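Local coordinates for putative MCP-type signal transduction protein (Campylobacter jejuni subsp. jejuni serotype O:2, PDB 4WY9) that probably senses chemical signals in the periplasm, through two PAS-like domains, for the Campylobacter jejuni chemotaxis receptor Tlp1, at residues I192-L197 with A219-N223; L208-S214 with S278-T284; G250-F255 with A267-S271. One frame throughout, in Å; residues are numbered along the deposited sequence.

Overall arrangement
All three contacts belong to one five-stranded antiparallel sheet of PAS type, ordered 218-220, 209-213, 277-286, 264-274, 253-258. Contact 2 is its buried middle, two strands joined by paired backbone bonds with mostly aliphatic side chains on both faces. Contacts 1 and 3 sit at opposite margins, their centres about 18 Å apart, and both are only partly buried. In contact 1 the edge strand and the turn after it pack on the end of helix 190-196 and Leu197 by apolar contacts; contact 3 is a hairpin whose open end adds side-chain and water bonds. Contact 2 touches both neighbours: Leu211 pairs with Ala219 and Ile220, while Val281 and Val283 pair with Asn270 and Ala268.

Contact 1: residues I192-L197 with A219-N223. With ACT (acetate ion), chain B.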
loop_
_atom_site.group_PDB
_atom_site.type_symbol
_atom_site.label_atom_id
_atom_site.label_comp_id
_atom_site.label_asym_id
_atom_site.label_seq_id
_atom_site.Cartn_x
_atom_site.Cartn_y
_atom_site.Cartn_z
ATOM N N ILE A 192 6.310 4.466 5.466
ATOM C CA ILE A 192 6.969 4.979 4.281
ATOM C C ILE A 192 7.329 6.442 4.516
ATOM O O ILE A 192 8.414 6.905 4.124
ATOM C CB ILE A 192 6.077 4.846 3.028
ATOM C CG1 ILE A 192 5.611 3.397 2.852
ATOM C CG2 ILE A 192 6.790 5.362 1.774
ATOM C CD1 ILE A 192 6.751 2.448 2.705
ATOM N N ALA A 193 6.441 7.177 5.162
ATOM C CA ALA A 193 6.677 8.578 5.483
ATOM C C ALA A 193 7.933 8.763 6.344
ATOM O O ALA A 193 8.591 9.798 6.276
ATOM C CB ALA A 193 5.472 9.183 6.164
ATOM N N THR A 194 8.268 7.765 7.154
ATOM C CA THR A 194 9.475 7.796 7.963
ATOM C C THR A 194 10.694 8.153 7.129
ATOM O O THR A 194 11.559 8.917 7.597
ATOM C CB THR A 194 9.712 6.449 8.688
ATOM O OG1 THR A 194 8.709 6.301 9.689
ATOM C CG2 THR A 194 11.057 6.386 9.369
ATOM N N TYR A 195 10.810 7.625 5.920
ATOM C CA TYR A 195 11.931 8.021 5.068
ATOM C C TYR A 195 11.542 9.098 4.059
ATOM O O TYR A 195 12.331 10.009 3.785
ATOM C CB TYR A 195 12.591 6.821 4.373
ATOM C CG TYR A 195 11.762 6.017 3.395
ATOM C CD1 TYR A 195 11.622 6.410 2.074
ATOM C CD2 TYR A 195 11.163 4.816 3.781
ATOM C CE1 TYR A 195 10.899 5.673 1.169
ATOM C CE2 TYR A 195 10.425 4.073 2.886
ATOM C CZ TYR A 195 10.320 4.467 1.575
ATOM O OH TYR A 195 9.567 3.706 0.709
ATOM N N LEU A 196 10.334 9.050 3.505
ATOM C CA LEU A 196 9.977 9.980 2.453
ATOM C C LEU A 196 9.891 11.413 2.971
ATOM O O LEU A 196 10.175 12.348 2.222
ATOM C CB LEU A 196 8.682 9.568 1.750
ATOM C CG LEU A 196 8.304 10.393 0.537
ATOM C CD1 LEU A 196 9.361 10.324 -0.514
ATOM C CD2 LEU A 196 6.950 9.994 0.013
ATOM N N LEU A 197 9.504 11.589 4.244
ATOM C CA LEU A 197 9.401 12.903 4.857
ATOM C C LEU A 197 10.444 13.147 5.947
ATOM O O LEU A 197 10.291 14.047 6.773
ATOM C CB LEU A 197 8.007 13.142 5.437
ATOM C CG LEU A 197 6.879 13.117 4.429
ATOM C CD1 LEU A 197 5.544 13.303 5.129
ATOM C CD2 LEU A 197 7.073 14.170 3.356
ATOM N N ALA A 219 -0.884 9.085 -1.200
ATOM C CA ALA A 219 -0.584 8.246 -0.048
ATOM C C ALA A 219 0.169 9.027 1.012
ATOM O O ALA A 219 -0.030 8.826 2.218
ATOM C CB ALA A 219 0.250 7.077 -0.502
ATOM N N ILE A 220 1.057 9.912 0.572
ATOM C CA ILE A 220 1.898 10.711 1.429
ATOM C C ILE A 220 2.032 12.102 0.837
ATOM O O ILE A 220 2.336 12.232 -0.355
ATOM C CB ILE A 220 3.299 10.120 1.629
ATOM C CG1 ILE A 220 3.229 8.726 2.279
ATOM C CG2 ILE A 220 4.183 11.016 2.477
ATOM C CD1 ILE A 220 4.491 7.954 2.202
ATOM N N HIS A 221 1.814 13.129 1.664
ATOM C CA HIS A 221 2.047 14.522 1.318
ATOM C C HIS A 221 2.468 15.202 2.606
ATOM O O HIS A 221 1.929 14.901 3.664
ATOM C CB HIS A 221 0.805 15.149 0.706
ATOM C CG HIS A 221 0.991 16.516 0.125
ATOM N ND1 HIS A 221 1.204 17.640 0.897
ATOM C CD2 HIS A 221 1.045 16.942 -1.151
ATOM C CE1 HIS A 221 1.384 18.682 0.118
ATOM N NE2 HIS A 221 1.260 18.278 -1.142
ATOM N N PRO A 222 3.379 16.183 2.539
ATOM C CA PRO A 222 3.738 16.929 3.751
ATOM C C PRO A 222 2.536 17.515 4.474
ATOM O O PRO A 222 2.529 17.609 5.697
ATOM C CB PRO A 222 4.674 18.015 3.207
ATOM C CG PRO A 222 5.265 17.442 1.995
ATOM C CD PRO A 222 4.228 16.573 1.388
ATOM N N ASN A 223 1.561 17.963 3.713
ATOM C CA ASN A 223 0.310 18.457 4.283
ATOM C C ASN A 223 -0.590 17.262 4.520
ATOM O O ASN A 223 -1.186 16.708 3.599
ATOM C CB ASN A 223 -0.321 19.474 3.327
ATOM C CG ASN A 223 -1.568 20.127 3.923
ATOM O OD1 ASN A 223 -2.137 19.621 4.879
ATOM N ND2 ASN A 223 -1.962 21.232 3.371
HETATM C C ACT B . 1.541 19.650 -4.489
HETATM O O ACT B . 1.079 19.971 -3.356
HETATM O OXT ACT B . 1.302 20.421 -5.462
HETATM C CH3 ACT B . 2.296 18.381 -4.677
#
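At the edge of the five-stranded PAS-type sheet, a classic beta bulge, in which Ala219 and Ile220 both face Leu211, presents Ile220 to the end of helix 190-196. Ile220 CG1 lies anti to the carbonyl carbon (chi1 -60°) and the chain then extends, carrying CD1 to the helix while CG2 faces the two leucines. CD1 meets CG2 of Ile192, in its modelled conformer, at 3.5 Å, the two side chains crossing at about a right angle, and it also lies 3.6 Å from the backbone N of Ala193. The CG2 branch of Ile220 is 3.8 Å from CD2 of Leu196 and the same 3.8 Å from CD1 of Leu197, whose side chain runs past it in the opposite direction. Farther out, CD2 of Leu197 comes within 4.0 Å of CG of Pro222. His221 turns away from the helix: its ND1 accepts from Asn223 N, in the ring plane, at 2.9 Å, and its NE2 donates to acetate O at 2.8 Å, nearly straight at 169°. Tyr257 and Ser260 also bond the acetate, probably from the crystallisation liquor. The helix end and Leu197 thus meet the bulge by apolar packing, while the two ring-nitrogen bonds fix how the imidazole is turned.

Contact 2: residues L208-S214 with S278-T284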
loop_
_atom_site.group_PDB
_atom_site.type_symbol
_atom_site.label_atom_id
_atom_site.label_comp_id
_atom_site.label_asym_id
_atom_site.label_seq_id
_atom_site.Cartn_x
_atom_site.Cartn_y
_atom_site.Cartn_z
ATOM N N LEU A 208 8.485 19.622 -1.560
ATOM C CA LEU A 208 7.389 18.690 -1.310
ATOM C C LEU A 208 7.818 17.317 -1.768
ATOM O O LEU A 208 8.299 17.178 -2.889
ATOM C CB LEU A 208 6.109 19.121 -2.014
ATOM C CG LEU A 208 5.610 20.534 -1.694
ATOM C CD1 LEU A 208 4.456 20.893 -2.600
ATOM C CD2 LEU A 208 5.222 20.681 -0.240
ATOM N N ARG A 209 7.609 16.302 -0.923
ATOM C CA ARG A 209 7.873 14.916 -1.243
ATOM C C ARG A 209 6.575 14.146 -1.125
ATOM O O ARG A 209 5.955 14.144 -0.053
ATOM C CB ARG A 209 8.961 14.353 -0.346
ATOM C CG ARG A 209 10.307 15.009 -0.558
ATOM C CD ARG A 209 11.328 14.676 0.485
ATOM N NE ARG A 209 11.118 15.413 1.704
ATOM C CZ ARG A 209 11.770 15.194 2.849
ATOM N NH1 ARG A 209 12.605 14.182 2.948
ATOM N NH2 ARG A 209 11.524 15.957 3.902
ATOM N N VAL A 210 6.139 13.537 -2.219
ATOM C CA VAL A 210 4.800 13.010 -2.381
ATOM C C VAL A 210 4.840 11.626 -2.976
ATOM O O VAL A 210 5.577 11.355 -3.929
ATOM C CB VAL A 210 3.950 13.942 -3.268
ATOM C CG1 VAL A 210 2.545 13.423 -3.452
ATOM C CG2 VAL A 210 3.949 15.382 -2.733
ATOM N N LEU A 211 4.038 10.707 -2.414
ATOM C CA LEU A 211 3.788 9.388 -3.004
ATOM C C LEU A 211 2.329 9.346 -3.421
ATOM O O LEU A 211 1.467 9.616 -2.595
ATOM C CB LEU A 211 4.106 8.257 -2.053
ATOM C CG LEU A 211 3.809 6.849 -2.528
ATOM C CD1 LEU A 211 4.682 6.456 -3.704
ATOM C CD2 LEU A 211 3.958 5.842 -1.398
ATOM N N LEU A 212 2.059 8.996 -4.663
ATOM C CA LEU A 212 0.684 8.920 -5.121
ATOM C C LEU A 212 0.535 7.808 -6.121
ATOM O O LEU A 212 1.523 7.351 -6.720
ATOM C CB LEU A 212 0.209 10.262 -5.653
ATOM C CG LEU A 212 0.687 10.881 -6.931
ATOM C CD1 LEU A 212 0.009 12.210 -7.183
ATOM C CD2 LEU A 212 2.197 11.084 -6.994
ATOM N N ASN A 213 -0.692 7.335 -6.340
ATOM C CA ASN A 213 -0.854 6.338 -7.395
ATOM C C ASN A 213 -1.040 7.046 -8.743
ATOM O O ASN A 213 -1.153 8.286 -8.794
ATOM C CB ASN A 213 -1.953 5.306 -7.064
ATOM C CG ASN A 213 -3.361 5.836 -7.111
ATOM O OD1 ASN A 213 -3.630 6.931 -7.559
ATOM N ND2 ASN A 213 -4.295 4.977 -6.696
ATOM N N SER A 214 -1.057 6.307 -9.839
ATOM C CA SER A 214 -1.056 6.940 -11.151
ATOM C C SER A 214 -2.373 7.695 -11.412
ATOM O O SER A 214 -2.414 8.583 -12.253
ATOM C CB SER A 214 -0.815 5.903 -12.257
ATOM O OG SER A 214 -1.844 4.939 -12.310
ATOM N N SER A 278 0.047 1.080 -10.220
ATOM C CA SER A 278 0.994 2.061 -10.741
ATOM C C SER A 278 1.118 3.192 -9.778
ATOM O O SER A 278 0.095 3.744 -9.332
ATOM C CB SER A 278 0.557 2.554 -12.103
ATOM O OG SER A 278 0.429 1.503 -13.048
ATOM N N TRP A 279 2.358 3.587 -9.471
ATOM C CA TRP A 279 2.648 4.590 -8.483
ATOM C C TRP A 279 3.667 5.583 -8.980
ATOM O O TRP A 279 4.367 5.320 -9.961
ATOM C CB TRP A 279 3.127 3.934 -7.178
ATOM C CG TRP A 279 2.159 2.959 -6.624
ATOM C CD1 TRP A 279 1.999 1.654 -7.005
ATOM C CD2 TRP A 279 1.216 3.198 -5.578
ATOM N NE1 TRP A 279 0.987 1.081 -6.273
ATOM C CE2 TRP A 279 0.482 1.994 -5.395
ATOM C CE3 TRP A 279 0.905 4.289 -4.791
ATOM C CZ2 TRP A 279 -0.533 1.886 -4.437
ATOM C CZ3 TRP A 279 -0.098 4.183 -3.852
ATOM C CH2 TRP A 279 -0.798 2.985 -3.689
ATOM N N ALA A 280 3.773 6.717 -8.296
ATOM C CA ALA A 280 4.810 7.673 -8.612
ATOM C C ALA A 280 5.285 8.382 -7.367
ATOM O O ALA A 280 4.493 8.619 -6.438
ATOM C CB ALA A 280 4.318 8.703 -9.633
ATOM N N VAL A 281 6.572 8.715 -7.338
ATOM C CA VAL A 281 7.094 9.662 -6.399
ATOM C C VAL A 281 7.241 10.990 -7.113
ATOM O O VAL A 281 7.799 11.047 -8.210
ATOM C CB VAL A 281 8.444 9.230 -5.774
ATOM C CG1 VAL A 281 8.974 10.294 -4.837
ATOM C CG2 VAL A 281 8.272 7.909 -5.053
ATOM N N LEU A 282 6.726 12.044 -6.494
ATOM C CA LEU A 282 6.806 13.427 -6.960
ATOM C C LEU A 282 7.622 14.182 -5.945
ATOM O O LEU A 282 7.324 14.171 -4.754
ATOM C CB LEU A 282 5.394 14.013 -7.090
ATOM C CG LEU A 282 5.174 15.462 -7.547
ATOM C CD1 LEU A 282 3.763 15.683 -8.048
ATOM C CD2 LEU A 282 5.442 16.418 -6.411
ATOM N N VAL A 283 8.645 14.907 -6.396
ATOM C CA VAL A 283 9.421 15.765 -5.524
ATOM C C VAL A 283 9.594 17.123 -6.180
ATOM O O VAL A 283 9.938 17.204 -7.372
ATOM C CB VAL A 283 10.804 15.173 -5.155
ATOM C CG1 VAL A 283 11.575 16.124 -4.257
ATOM C CG2 VAL A 283 10.630 13.848 -4.455
ATOM N N THR A 284 9.354 18.182 -5.419
ATOM C CA THR A 284 9.465 19.534 -5.926
ATOM C C THR A 284 10.571 20.331 -5.266
ATOM O O THR A 284 11.032 20.021 -4.148
ATOM C CB THR A 284 8.182 20.302 -5.735
ATOM O OG1 THR A 284 8.014 20.609 -4.354
ATOM C CG2 THR A 284 6.992 19.550 -6.266
#
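With chi1 near -57°, Trp279 places CG anti to its carbonyl carbon and turns one face of the indole to Asn213. Asn213 CB sits over the six-membered ring, 3.9 Å from its centroid and 17° off the normal, a CH-pi contact. The Asn213 amide, whose CG lies between backbone N and carbonyl carbon (chi1 71°), turns to a different partner, with OD1 accepting from Phe217 N. At the other end Thr284 OG1 accepts from Leu208 N at 3.0 Å; Thr284 N returns a bond to Leu208 O at 2.9 Å. Between these ends the strands are neighbours in the middle of the antiparallel PAS-type sheet, with hydrogen-bonded pairs at Val210-Leu282 and Leu212-Ala280. Val210 and Leu282 lie side by side and point the same way, CB to CB 4.1 Å, on the face that also carries Leu212 and Ala280. On the opposite face Leu211 CD1 reaches Val281 CG2 at 4.1 Å, and Arg209 CG packs on both methyls of Val283; helix 8-51 covers Val281 and Val283. The Arg209 guanidinium leads away, NH1 bonding Asp198 O and Tyr23 OH. Ser214 N meets Ser278 O at 2.9 Å from above the carbonyl plane.

Contact 3: residues G250-F255 with A267-S271; sequences GKNGVF and AAINS
Ser271 and Asn252 tie the open end of a beta hairpin, in which strands 253-258 and 264-274 form the margin of the antiparallel PAS-type sheet. Where helix 241-249 ends, Gly250 takes positive phi in a Schellman motif, and the chain swings back past Ser271. The serine keeps OG anti to its carbonyl carbon, beside the backbone N (chi1 -66°), and from there OG donates to Lys251 O at 2.7 Å, approaching from above the carbonyl plane. Asn252 also has its CG beside the backbone N (chi1 -56°), which swings OD1 across to the partner strand to accept from Ser271 N at 2.8 Å. The side-chain carbonyl stands in for Lys251 O, the backbone carbonyl that regular pairing would put opposite Ser271 N, and this bond helps fix the amide's rotation. The Asn252 and Asn270 amides lie stacked, pointing the same way, with their planes 26° apart. Beyond them the regular pairing takes over at Gly253-Ile269 and Phe255-Ala267; the shortest of its bonds runs from Phe255 N to Ala267 O, 2.7 Å. The phenyl packs against helix 241-249, touching Ala246, while Ile269 CG1 meets its edge 4.3 Å from CE2. On the other face Val254 CG2, in the modelled conformer, rests on Ala268 CB, with Leu16 and Thr20 of helix 8-51 also against that alanine. A water accepts from Asn252 ND2 at 3.0 Å and lies 2.7 Å from Ser271 O.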
loop_
_atom_site.group_PDB
_atom_site.type_symbol
_atom_site.label_atom_id
_atom_site.label_comp_id
_atom_site.label_asym_id
_atom_site.label_seq_id
_atom_site.Cartn_x
_atom_site.Cartn_y
_atom_site.Cartn_z
ATOM N N GLY A 250 2.426 6.981 -16.411
ATOM C CA GLY A 250 3.440 6.142 -15.828
ATOM C C GLY A 250 4.841 6.438 -16.321
ATOM O O GLY A 250 5.676 5.541 -16.436
ATOM N N LYS A 251 5.116 7.708 -16.623
ATOM C CA LYS A 251 6.393 8.122 -17.144
ATOM C C LYS A 251 7.263 8.814 -16.135
ATOM O O LYS A 251 6.803 9.197 -15.062
ATOM C CB LYS A 251 6.197 8.957 -18.368
ATOM C CG LYS A 251 5.562 8.168 -19.520
ATOM C CD LYS A 251 5.232 9.089 -20.641
ATOM C CE LYS A 251 4.858 8.352 -21.936
ATOM N NZ LYS A 251 5.093 9.330 -23.026
ATOM N N ASN A 252 8.541 9.005 -16.492
ATOM C CA ASN A 252 9.464 9.776 -15.673
ATOM C C ASN A 252 9.739 11.096 -16.332
ATOM O O ASN A 252 9.651 11.218 -17.554
ATOM C CB ASN A 252 10.800 9.050 -15.442
ATOM C CG ASN A 252 10.645 7.667 -14.816
ATOM O OD1 ASN A 252 9.636 7.352 -14.212
ATOM N ND2 ASN A 252 11.659 6.834 -14.971
ATOM N N GLY A 253 10.121 12.101 -15.559
ATOM C CA GLY A 253 10.567 13.358 -16.160
ATOM C C GLY A 253 10.678 14.451 -15.142
ATOM O O GLY A 253 10.340 14.267 -13.972
ATOM N N VAL A 254 11.179 15.606 -15.549
ATOM C CA VAL A 254 11.264 16.786 -14.714
ATOM C C VAL A 254 10.625 17.962 -15.415
ATOM O O VAL A 254 10.947 18.263 -16.566
ATOM C CB VAL A 254 12.736 17.138 -14.327
ATOM C CG1 VAL A 254 12.679 18.197 -13.188
ATOM C CG2 VAL A 254 13.475 15.920 -13.841
ATOM N N PHE A 255 9.747 18.643 -14.704
ATOM C CA PHE A 255 8.841 19.602 -15.267
ATOM C C PHE A 255 8.817 20.909 -14.503
ATOM O O PHE A 255 9.087 20.941 -13.306
ATOM C CB PHE A 255 7.404 19.011 -15.284
ATOM C CG PHE A 255 7.319 17.687 -15.934
ATOM C CD1 PHE A 255 7.286 17.566 -17.291
ATOM C CD2 PHE A 255 7.336 16.534 -15.167
ATOM C CE1 PHE A 255 7.245 16.338 -17.912
ATOM C CE2 PHE A 255 7.289 15.286 -15.767
ATOM C CZ PHE A 255 7.235 15.190 -17.139
ATOM N N ALA A 267 9.685 20.149 -10.680
ATOM C CA ALA A 267 9.128 18.904 -10.131
ATOM C C ALA A 267 9.649 17.727 -10.892
ATOM O O ALA A 267 9.578 17.721 -12.125
ATOM C CB ALA A 267 7.614 18.907 -10.170
ATOM N N ALA A 268 10.094 16.699 -10.186
ATOM C CA ALA A 268 10.450 15.459 -10.816
ATOM C C ALA A 268 9.443 14.379 -10.481
ATOM O O ALA A 268 8.912 14.335 -9.354
ATOM C CB ALA A 268 11.828 15.009 -10.415
ATOM N N ILE A 269 9.207 13.501 -11.443
ATOM C CA ILE A 269 8.359 12.327 -11.289
ATOM C C ILE A 269 9.186 11.103 -11.579
ATOM O O ILE A 269 9.892 11.060 -12.586
ATOM C CB ILE A 269 7.131 12.340 -12.253
ATOM C CG1 ILE A 269 6.261 13.552 -11.976
ATOM C CG2 ILE A 269 6.315 11.069 -12.200
ATOM C CD1 ILE A 269 5.663 13.535 -10.686
ATOM N N ASN A 270 9.077 10.089 -10.724
ATOM C CA ASN A 270 9.578 8.772 -11.062
ATOM C C ASN A 270 8.425 7.794 -10.855
ATOM O O ASN A 270 7.916 7.644 -9.729
ATOM C CB ASN A 270 10.803 8.384 -10.232
ATOM C CG ASN A 270 11.430 7.119 -10.707
ATOM O OD1 ASN A 270 10.867 6.041 -10.547
ATOM N ND2 ASN A 270 12.581 7.224 -11.353
ATOM N N SER A 271 7.984 7.197 -11.937
ATOM C CA SER A 271 6.875 6.285 -11.970
ATOM C C SER A 271 7.332 4.859 -11.918
ATOM O O SER A 271 8.311 4.484 -12.563
ATOM C CB SER A 271 6.022 6.519 -13.225
ATOM O OG SER A 271 5.399 7.771 -13.191
HETATM O O HOH W 1 10.902 4.533 -13.279
#